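Local coordinates for protein D-psicose 3-epimerase (Agrobacterium tumefaciens, PDB 2HK0) that catalyses the C3 epimerisation of free ketohexoses, interconverting D-fructose and D-psicose, in a TIM-barrel active site where a metal plays a pivotal role, at residues A[217-222]-A[253-258]; A[230-235]-A[243-248]; A[122-127]-A[163-168]; A[148-153]-A[187-192]. All blocks are in the same frame, centred on the assembly; numbering follows the deposited sequence.

Contact 1: A[217-222]-A[253-258]; sequences AIRTAG and RDINYT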
# COMPACT_ATOMS: atom_id res chain seq x y z
N ALA A 217 13.57 3.29 6.92
CA ALA A 217 14.02 4.44 7.71
C ALA A 217 14.08 4.06 9.20
O ALA A 217 15.00 4.44 9.94
CB ALA A 217 13.09 5.63 7.49
N ILE A 218 13.09 3.29 9.64
CA ILE A 218 13.01 2.88 11.04
C ILE A 218 14.13 1.91 11.37
O ILE A 218 14.77 2.01 12.42
CB ILE A 218 11.64 2.24 11.32
CG1 ILE A 218 10.59 3.35 11.31
CG2 ILE A 218 11.66 1.49 12.66
CD1 ILE A 218 9.14 2.87 11.36
N ARG A 219 14.39 0.97 10.47
CA ARG A 219 15.45 0.02 10.69
C ARG A 219 16.80 0.73 10.65
O ARG A 219 17.72 0.35 11.36
CB ARG A 219 15.39 -1.07 9.62
CG ARG A 219 15.15 -2.43 10.18
CD ARG A 219 13.92 -3.06 9.60
NE ARG A 219 13.77 -2.74 8.19
CZ ARG A 219 12.64 -2.92 7.52
NH1 ARG A 219 11.58 -3.41 8.15
NH2 ARG A 219 12.55 -2.54 6.25
N THR A 220 16.91 1.75 9.79
CA THR A 220 18.16 2.52 9.69
C THR A 220 18.42 3.19 11.04
O THR A 220 19.54 3.19 11.53
CB THR A 220 18.06 3.58 8.58
OG1 THR A 220 18.08 2.94 7.31
CG2 THR A 220 19.21 4.56 8.66
N ALA A 221 17.37 3.74 11.63
CA ALA A 221 17.52 4.39 12.94
C ALA A 221 17.94 3.33 13.94
O ALA A 221 18.79 3.56 14.80
CB ALA A 221 16.19 5.03 13.37
N GLY A 222 17.31 2.16 13.83
CA GLY A 222 17.61 1.03 14.68
C GLY A 222 17.79 1.32 16.16
O GLY A 222 16.93 1.93 16.79
N ARG A 253 8.86 -3.21 15.74
CA ARG A 253 9.11 -4.48 16.42
C ARG A 253 10.46 -5.08 15.98
O ARG A 253 11.18 -5.64 16.80
CB ARG A 253 7.97 -5.47 16.18
CG ARG A 253 6.96 -5.52 17.33
CD ARG A 253 5.60 -4.91 16.99
NE ARG A 253 4.85 -5.76 16.06
CZ ARG A 253 3.82 -5.34 15.33
NH1 ARG A 253 3.41 -4.08 15.41
NH2 ARG A 253 3.22 -6.18 14.50
N ASP A 254 10.80 -4.95 14.70
CA ASP A 254 12.09 -5.46 14.19
C ASP A 254 13.23 -4.87 15.01
O ASP A 254 14.21 -5.56 15.31
CB ASP A 254 12.34 -5.06 12.73
CG ASP A 254 11.62 -5.94 11.72
OD1 ASP A 254 11.24 -7.08 12.07
OD2 ASP A 254 11.45 -5.48 10.55
N ILE A 255 13.14 -3.59 15.36
CA ILE A 255 14.22 -2.97 16.12
C ILE A 255 14.00 -3.03 17.63
O ILE A 255 14.73 -2.37 18.40
CB ILE A 255 14.44 -1.50 15.70
CG1 ILE A 255 13.24 -0.63 16.07
CG2 ILE A 255 14.69 -1.43 14.20
CD1 ILE A 255 13.50 0.88 15.87
N ASN A 256 13.01 -3.80 18.06
CA ASN A 256 12.70 -3.93 19.48
C ASN A 256 12.46 -2.57 20.15
O ASN A 256 12.88 -2.35 21.29
CB ASN A 256 13.84 -4.63 20.23
CG ASN A 256 14.02 -6.07 19.81
OD1 ASN A 256 13.04 -6.82 19.70
ND2 ASN A 256 15.26 -6.49 19.59
N TYR A 257 11.78 -1.67 19.45
CA TYR A 257 11.50 -0.36 20.03
C TYR A 257 10.60 -0.49 21.26
O TYR A 257 9.52 -1.09 21.19
CB TYR A 257 10.82 0.54 19.01
CG TYR A 257 10.65 1.97 19.46
CD1 TYR A 257 11.76 2.78 19.66
CD2 TYR A 257 9.39 2.51 19.69
CE1 TYR A 257 11.62 4.10 20.06
CE2 TYR A 257 9.23 3.84 20.09
CZ TYR A 257 10.36 4.62 20.28
OH TYR A 257 10.23 5.94 20.66
N THR A 258 11.05 0.06 22.38
CA THR A 258 10.27 0.03 23.62
C THR A 258 10.11 1.47 24.14
O THR A 258 9.77 1.69 25.31
CB THR A 258 10.95 -0.82 24.73
OG1 THR A 258 12.26 -0.30 25.01
CG2 THR A 258 11.08 -2.28 24.30

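Contact 2: A[230-235]-A[243-248]; sequences TGESNR and MPWHEI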
# COMPACT_ATOMS: atom_id res chain seq x y z
N THR A 230 3.68 10.28 15.54
CA THR A 230 2.75 9.74 14.55
C THR A 230 1.64 10.69 14.15
O THR A 230 1.23 11.57 14.92
CB THR A 230 2.09 8.47 15.06
OG1 THR A 230 1.50 8.75 16.34
CG2 THR A 230 3.12 7.34 15.19
N GLY A 231 1.14 10.48 12.94
CA GLY A 231 0.06 11.28 12.39
C GLY A 231 -0.11 10.86 10.94
O GLY A 231 0.81 10.26 10.37
N GLU A 232 -1.25 11.16 10.34
CA GLU A 232 -1.45 10.80 8.95
C GLU A 232 -0.68 11.84 8.13
O GLU A 232 -0.13 12.79 8.69
CB GLU A 232 -2.95 10.79 8.60
CG GLU A 232 -3.76 9.68 9.31
CD GLU A 232 -3.38 8.25 8.89
OE1 GLU A 232 -2.72 8.10 7.83
OE2 GLU A 232 -3.76 7.27 9.59
N SER A 233 -0.64 11.66 6.81
CA SER A 233 0.13 12.57 5.96
C SER A 233 -0.30 14.02 6.08
O SER A 233 0.52 14.93 5.90
CB SER A 233 0.02 12.13 4.49
OG SER A 233 -1.26 12.41 3.97
N ASN A 234 -1.59 14.23 6.36
CA ASN A 234 -2.11 15.59 6.52
C ASN A 234 -2.37 15.92 7.99
O ASN A 234 -3.11 16.86 8.31
CB ASN A 234 -3.38 15.81 5.67
CG ASN A 234 -4.46 14.77 5.92
OD1 ASN A 234 -4.43 14.06 6.93
ND2 ASN A 234 -5.44 14.67 5.00
N ARG A 235 -1.77 15.11 8.86
CA ARG A 235 -1.81 15.33 10.32
C ARG A 235 -3.06 14.96 11.11
O ARG A 235 -3.22 15.43 12.23
CB ARG A 235 -1.45 16.78 10.64
CG ARG A 235 -0.17 17.23 9.98
CD ARG A 235 0.98 17.01 10.92
NE ARG A 235 1.82 18.18 10.93
CZ ARG A 235 2.88 18.34 11.71
NH1 ARG A 235 3.25 17.40 12.56
NH2 ARG A 235 3.58 19.46 11.61
N MSE A 243 -1.49 5.98 5.90
CA MSE A 243 -0.13 5.70 6.37
C MSE A 243 0.02 4.15 6.43
O MSE A 243 -0.92 3.43 6.79
CB MSE A 243 0.02 6.32 7.75
CG MSE A 243 1.43 6.61 8.23
SE MSE A 243 2.41 7.85 7.09
CE MSE A 243 1.68 9.57 7.58
N PRO A 244 1.19 3.60 6.07
CA PRO A 244 1.35 2.14 6.12
C PRO A 244 1.60 1.66 7.57
O PRO A 244 2.68 1.17 7.91
CB PRO A 244 2.55 1.86 5.22
CG PRO A 244 2.91 3.21 4.60
CD PRO A 244 2.41 4.24 5.55
N TRP A 245 0.58 1.80 8.41
CA TRP A 245 0.70 1.44 9.81
C TRP A 245 1.23 0.04 10.09
O TRP A 245 2.05 -0.14 10.99
CB TRP A 245 -0.65 1.67 10.49
CG TRP A 245 -1.06 3.13 10.45
CD1 TRP A 245 -2.13 3.67 9.81
CD2 TRP A 245 -0.34 4.22 11.04
NE1 TRP A 245 -2.14 5.05 9.95
CE2 TRP A 245 -1.05 5.41 10.70
CE3 TRP A 245 0.83 4.32 11.81
CZ2 TRP A 245 -0.61 6.69 11.10
CZ3 TRP A 245 1.25 5.58 12.22
CH2 TRP A 245 0.53 6.75 11.86
N HIS A 246 0.79 -0.95 9.32
CA HIS A 246 1.25 -2.31 9.52
C HIS A 246 2.77 -2.43 9.29
O HIS A 246 3.48 -3.06 10.08
CB HIS A 246 0.48 -3.26 8.61
CG HIS A 246 0.89 -4.69 8.75
ND1 HIS A 246 1.70 -5.33 7.84
CD2 HIS A 246 0.62 -5.61 9.71
CE1 HIS A 246 1.91 -6.57 8.23
NE2 HIS A 246 1.26 -6.77 9.36
N GLU A 247 3.26 -1.82 8.22
CA GLU A 247 4.69 -1.83 7.90
C GLU A 247 5.48 -1.12 9.02
O GLU A 247 6.56 -1.58 9.44
CB GLU A 247 4.93 -1.09 6.58
CG GLU A 247 6.39 -1.07 6.14
CD GLU A 247 6.63 -0.19 4.92
OE1 GLU A 247 5.72 -0.09 4.08
OE2 GLU A 247 7.72 0.40 4.80
N ILE A 248 4.93 -0.01 9.50
CA ILE A 248 5.56 0.77 10.56
C ILE A 248 5.64 -0.10 11.82
O ILE A 248 6.68 -0.20 12.46
CB ILE A 248 4.71 2.03 10.92
CG1 ILE A 248 4.56 2.96 9.70
CG2 ILE A 248 5.33 2.76 12.12
CD1 ILE A 248 5.81 3.54 9.22

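Contact 3: A[122-127]-A[163-168]; sequences HTIGGA and LGINLC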
# COMPACT_ATOMS: atom_id res chain seq x y z
N HIS A 122 12.26 12.52 31.23
CA HIS A 122 13.55 11.97 30.81
C HIS A 122 13.79 11.93 29.30
O HIS A 122 14.88 11.55 28.84
CB HIS A 122 13.70 10.57 31.41
CG HIS A 122 13.86 10.59 32.90
ND1 HIS A 122 15.09 10.64 33.51
CD2 HIS A 122 12.94 10.68 33.89
CE1 HIS A 122 14.92 10.76 34.82
NE2 HIS A 122 13.62 10.79 35.07
N THR A 123 12.78 12.32 28.53
CA THR A 123 12.89 12.33 27.07
C THR A 123 12.54 13.72 26.55
O THR A 123 11.45 14.24 26.81
CB THR A 123 11.94 11.29 26.43
OG1 THR A 123 12.35 9.97 26.82
CG2 THR A 123 11.96 11.37 24.91
N ILE A 124 13.48 14.31 25.83
CA ILE A 124 13.34 15.63 25.23
C ILE A 124 13.57 15.46 23.74
O ILE A 124 14.56 14.84 23.33
CB ILE A 124 14.43 16.59 25.79
CG1 ILE A 124 14.11 16.92 27.25
CG2 ILE A 124 14.54 17.83 24.94
CD1 ILE A 124 12.77 17.59 27.46
N GLY A 125 12.66 15.99 22.92
CA GLY A 125 12.81 15.83 21.49
C GLY A 125 12.51 17.08 20.68
O GLY A 125 11.98 18.06 21.19
N GLY A 126 12.84 17.04 19.39
CA GLY A 126 12.59 18.20 18.55
C GLY A 126 13.80 18.53 17.71
O GLY A 126 14.78 17.79 17.71
N ALA A 127 13.75 19.65 17.01
CA ALA A 127 14.87 20.06 16.16
C ALA A 127 15.93 20.74 17.03
O ALA A 127 16.27 21.91 16.81
CB ALA A 127 14.35 21.01 15.08
N LEU A 163 21.20 14.53 34.36
CA LEU A 163 19.81 14.57 34.79
C LEU A 163 19.02 13.35 34.31
O LEU A 163 17.81 13.30 34.48
CB LEU A 163 19.16 15.87 34.28
CG LEU A 163 19.78 17.17 34.82
CD1 LEU A 163 19.23 18.39 34.09
CD2 LEU A 163 19.50 17.27 36.32
N GLY A 164 19.72 12.38 33.71
CA GLY A 164 19.06 11.18 33.21
C GLY A 164 18.14 11.47 32.03
O GLY A 164 17.12 10.81 31.85
N ILE A 165 18.51 12.46 31.22
CA ILE A 165 17.71 12.90 30.08
C ILE A 165 18.34 12.53 28.73
O ILE A 165 19.53 12.76 28.52
CB ILE A 165 17.52 14.45 30.12
CG1 ILE A 165 16.69 14.85 31.34
CG2 ILE A 165 16.89 14.96 28.79
CD1 ILE A 165 16.49 16.38 31.52
N ASN A 166 17.53 11.97 27.84
CA ASN A 166 17.97 11.64 26.48
C ASN A 166 17.51 12.77 25.56
O ASN A 166 16.37 13.21 25.67
CB ASN A 166 17.35 10.32 25.99
CG ASN A 166 18.00 9.11 26.63
OD1 ASN A 166 19.22 9.02 26.68
ND2 ASN A 166 17.20 8.17 27.10
N LEU A 167 18.40 13.23 24.69
CA LEU A 167 18.11 14.28 23.72
C LEU A 167 17.81 13.58 22.39
O LEU A 167 18.68 12.88 21.84
CB LEU A 167 19.34 15.20 23.58
CG LEU A 167 19.79 15.85 24.90
CD1 LEU A 167 21.09 16.61 24.72
CD2 LEU A 167 18.68 16.79 25.39
N CYS A 168 16.60 13.75 21.88
CA CYS A 168 16.22 13.09 20.63
C CYS A 168 16.11 14.09 19.49
O CYS A 168 15.25 14.97 19.51
CB CYS A 168 14.89 12.35 20.83
SG CYS A 168 15.00 11.16 22.20

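Contact 4: A[148-153]-A[187-192]; sequences RGVEGI and VAFVKD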
# COMPACT_ATOMS: atom_id res chain seq x y z
N ARG A 148 28.12 23.05 13.27
CA ARG A 148 27.86 23.77 14.51
C ARG A 148 26.80 23.05 15.34
O ARG A 148 26.86 23.06 16.57
CB ARG A 148 27.43 25.21 14.23
CG ARG A 148 28.56 26.10 13.66
CD ARG A 148 28.12 27.55 13.48
NE ARG A 148 28.13 27.94 12.07
CZ ARG A 148 27.11 27.76 11.24
NH1 ARG A 148 26.00 27.21 11.67
NH2 ARG A 148 27.22 28.11 9.97
N GLY A 149 25.84 22.41 14.67
CA GLY A 149 24.80 21.70 15.40
C GLY A 149 25.37 20.51 16.18
O GLY A 149 25.01 20.27 17.34
N VAL A 150 26.27 19.78 15.53
CA VAL A 150 26.92 18.62 16.13
C VAL A 150 27.66 19.07 17.37
O VAL A 150 27.54 18.47 18.42
CB VAL A 150 27.96 17.99 15.17
CG1 VAL A 150 28.83 16.96 15.95
CG2 VAL A 150 27.26 17.32 13.99
N GLU A 151 28.46 20.12 17.22
CA GLU A 151 29.23 20.64 18.34
C GLU A 151 28.32 21.15 19.46
O GLU A 151 28.55 20.85 20.63
CB GLU A 151 30.15 21.77 17.87
CG GLU A 151 31.34 22.02 18.77
CD GLU A 151 32.44 22.82 18.08
OE1 GLU A 151 32.25 24.04 17.89
OE2 GLU A 151 33.48 22.21 17.71
N GLY A 152 27.30 21.93 19.12
CA GLY A 152 26.40 22.44 20.15
C GLY A 152 25.71 21.32 20.93
O GLY A 152 25.58 21.41 22.15
N ILE A 153 25.26 20.28 20.24
CA ILE A 153 24.57 19.16 20.92
C ILE A 153 25.55 18.40 21.79
O ILE A 153 25.26 18.04 22.94
CB ILE A 153 23.93 18.18 19.89
CG1 ILE A 153 22.76 18.87 19.16
CG2 ILE A 153 23.46 16.91 20.58
CD1 ILE A 153 21.60 19.29 20.08
N VAL A 187 20.93 9.61 11.69
CA VAL A 187 21.88 8.68 12.30
C VAL A 187 23.33 9.17 12.15
O VAL A 187 24.12 9.05 13.09
CB VAL A 187 21.73 7.29 11.68
CG1 VAL A 187 22.95 6.42 12.04
CG2 VAL A 187 20.44 6.62 12.19
N ALA A 188 23.68 9.75 11.00
CA ALA A 188 25.06 10.21 10.80
C ALA A 188 25.34 11.33 11.79
O ALA A 188 26.40 11.38 12.41
CB ALA A 188 25.26 10.71 9.37
N PHE A 189 24.38 12.23 11.94
CA PHE A 189 24.53 13.35 12.86
C PHE A 189 24.74 12.85 14.30
O PHE A 189 25.63 13.33 14.99
CB PHE A 189 23.29 14.24 12.79
CG PHE A 189 23.31 15.40 13.74
CD1 PHE A 189 22.90 15.25 15.06
CD2 PHE A 189 23.74 16.65 13.31
CE1 PHE A 189 22.91 16.34 15.94
CE2 PHE A 189 23.75 17.76 14.18
CZ PHE A 189 23.34 17.61 15.50
N VAL A 190 23.91 11.91 14.73
CA VAL A 190 24.00 11.36 16.07
C VAL A 190 25.35 10.65 16.30
O VAL A 190 25.96 10.80 17.36
CB VAL A 190 22.80 10.40 16.31
CG1 VAL A 190 23.01 9.55 17.57
CG2 VAL A 190 21.53 11.24 16.49
N LYS A 191 25.83 9.91 15.30
CA LYS A 191 27.12 9.23 15.45
C LYS A 191 28.24 10.26 15.60
O LYS A 191 29.18 10.05 16.37
CB LYS A 191 27.38 8.32 14.25
CG LYS A 191 26.57 7.03 14.30
CD LYS A 191 26.80 6.18 13.06
CE LYS A 191 26.09 4.84 13.16
NZ LYS A 191 26.35 4.02 11.93
N ASP A 192 28.14 11.36 14.87
CA ASP A 192 29.13 12.43 14.96
C ASP A 192 29.11 13.08 16.34
O ASP A 192 30.15 13.53 16.83
CB ASP A 192 28.87 13.52 13.93
CG ASP A 192 29.63 13.29 12.66
OD1 ASP A 192 30.60 12.49 12.69
OD2 ASP A 192 29.28 13.91 11.63

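Contact 1: A[217-222]-A[253-258]
Ile255, the first residue past the end of helix 245-254, packs against the last turn of helix 214-221; both helices lie on the outside of the TIM barrel. Its CB lies 4.2 Å from Gly222 CA. From there the side chain forks. The CG2 branch touches two backbone carbons, 3.8 Å from Gly222 CA and 3.9 Å from Arg219 CA. The longer branch starts from CG1, which lies between the backbone N and the carbonyl carbon (chi1 67°), and ends with CD1 equally near two partners: 3.7 Å from Gly222 O and 3.7 Å from Ile218 CG2. The two isoleucine side chains cross at about a right angle. Ile255 also packs on Leu225 of strand 225-230.

Beside this apolar patch, the bent chain of Arg219 brings NH1 to Asp254 OD2 at 3.2 Å, a salt bridge with a bent hydrogen bond (141°). Arg219 NH2 pairs more strongly with Asp216. The chemistry is divided: an apolar joint between helix ends, edged by charges at a subunit interface. Arg219 of the second subunit approaches Arg219, and Asp216 of the second subunit approaches Asp254; these like charges are probably offset by the Arg-Asp pairs within each chain.

Contact 2: A[230-235]-A[243-248]
Glu232 meets Met243 and Trp245 with CG anti to the carbonyl carbon (chi1 -67°) and a bend at chi2 (-66°), which turns the carboxylate across the indole edge. Trp245 CG is likewise anti to its own carbonyl carbon, and the ring is turned so that its N-H faces the acid. Trp245 NE1 donates to Glu232 OE2 at 2.8 Å, with the oxygen almost in the ring plane while the carboxylate stands nearly perpendicular to it. The other oxygen, Glu232 OE1, takes the backbone N of Met243 at 3.1 Å through its syn lone pair. Backbone N-H groups of Gly239 and, weakly, Gly241 also reach Glu232 OE2, so this buried carboxylate ties the loop to the start of the helix.

Met243, a selenomethionine, lays CB over one face of the indole, offset toward its rim. Its curled chain carries CE against the backbone of Gly231 and Ser233. The far edge of the indole meets Thr230, CG2 to Trp245 CZ3 being 3.9 Å.

The segments bracket a beta-alpha loop at the C-terminal end of strand 225-230, before helix 245-254. Thr230 hydrogen-bonds through its backbone to Ile262 of strand 260-263 and to Glu264 just beyond it; Trp245 meets Phe302 of helix 289-307 edge-to-face. Helix 204-210 flanks the contact through Thr204, helix 214-221 through Phe214, and Ser233 OG bonds to Ile209 O of the third subunit.

Contact 3: A[122-127]-A[163-168]
His122 and Gly164 start the pairing of two neighbouring barrel strands. His122 ND1 donates to Gly164 O at 2.6 Å; the oxygen lies in the imidazole plane, whereas the nitrogen stands 45° above the carbonyl plane and so misses the lone pairs. Parallel backbone bonds follow, alternating in direction: Asn166 N to His122 O at 2.9 Å, Ile124 N to Asn166 O at 3.1 Å and Cys168 N to Ile124 O at 2.7 Å. A last, weak one runs from Gly126 N to Cys168 O at 3.2 Å. Two CA-H...O contacts, from Ile165 CA to His122 O and from Gly125 CA to Cys168 O, add to the seam.

Side chains fall on two faces. Ile124 CG1 meets Ile165 CG2 at 3.7 Å, and Leu167 CD2 approaches Ile124 CB on the same face of the sheet as Ile124. On the other face Thr123 CG2 lies 4.1 Å from Cys168 SG.

In the next shell, Asp120 holds His122 NE2, fixing the rotation of the ring from its far side. Gly164, with positive phi, ends helix 142-162 in a Schellman motif and presents its carbonyl to the imidazole. The two strands and that helix form a beta-alpha-beta crossover of the TIM barrel. Ile124 and Ile165 pack outward on Val116 of helix 99-118, Leu167 on Ile156 and Ala160 of helix 142-162, while Cys168 touches Met201 of the next strand, 198-203.

Contact 4: A[148-153]-A[187-192]
Phe189 pushes its ring against the side of helix 142-162, meeting Gly149, Val150 and Ile153. Its CG is anti to the backbone N (chi1 178°), which extends the ring from helix 183-193 toward helix 142-162. Phe189 CE2 touches Val150 twice, at the backbone N (3.5 Å) and at CG2 (3.5 Å), and the two side chains run past each other in opposite directions. At the ring's tip, Phe189 CZ comes within 3.6 Å of Gly149 C, an approach consistent with the absence of a side chain on Gly149. Ile153 comes at the ring edge: its CG1 lies in the ring plane, 3.9 Å from Phe189 CZ, and the side chains cross at about a right angle.

These are successive outer helices of the TIM barrel, separated in the chain by strand 166-170. Their axes approach to 9.6 Å and cross at -49°. Ile169 of that strand lies beneath both Phe189 and Ile153, so the aromatic ring packs where the two helices meet the sheet.

Val190, next in sequence, faces inward to Val200 of strand 198-203, away from helix 142-162. Asp192 then closes the outer side of the contact with its backbone and CB: Val150 CG1 sits 3.8 Å from Asp192 O and 4.0 Å from Asp192 CB. The carboxylate of Asp192 is engaged elsewhere, its OD2 hydrogen-bonded to Tyr146 OH one turn before Val150 on helix 142-162.

How the contacts relate
All four contacts belong to one TIM barrel. Contact 3 is a seam of the barrel wall, its centre about 10 Å from that of the chain, whereas contacts 1 and 4 join helices of the outer layer. Contacts 1 and 2 use the two ends of helix 245-254 and touch where Ile218 CD1 meets Ile248 CG2 at 3.9 Å. Contact 1 also meets contact 4: Thr220 O lies 3.6 Å from Val187 CG2. Contacts 3 and 4 share the strand-helix-strand unit built on helix 142-162, with nearest atoms about 5 Å apart. Contact 2 follows a strand's C-terminal end, the side on which TIM-barrel enzymes carry their active sites; its centre is about 27 Å from that of contact 4.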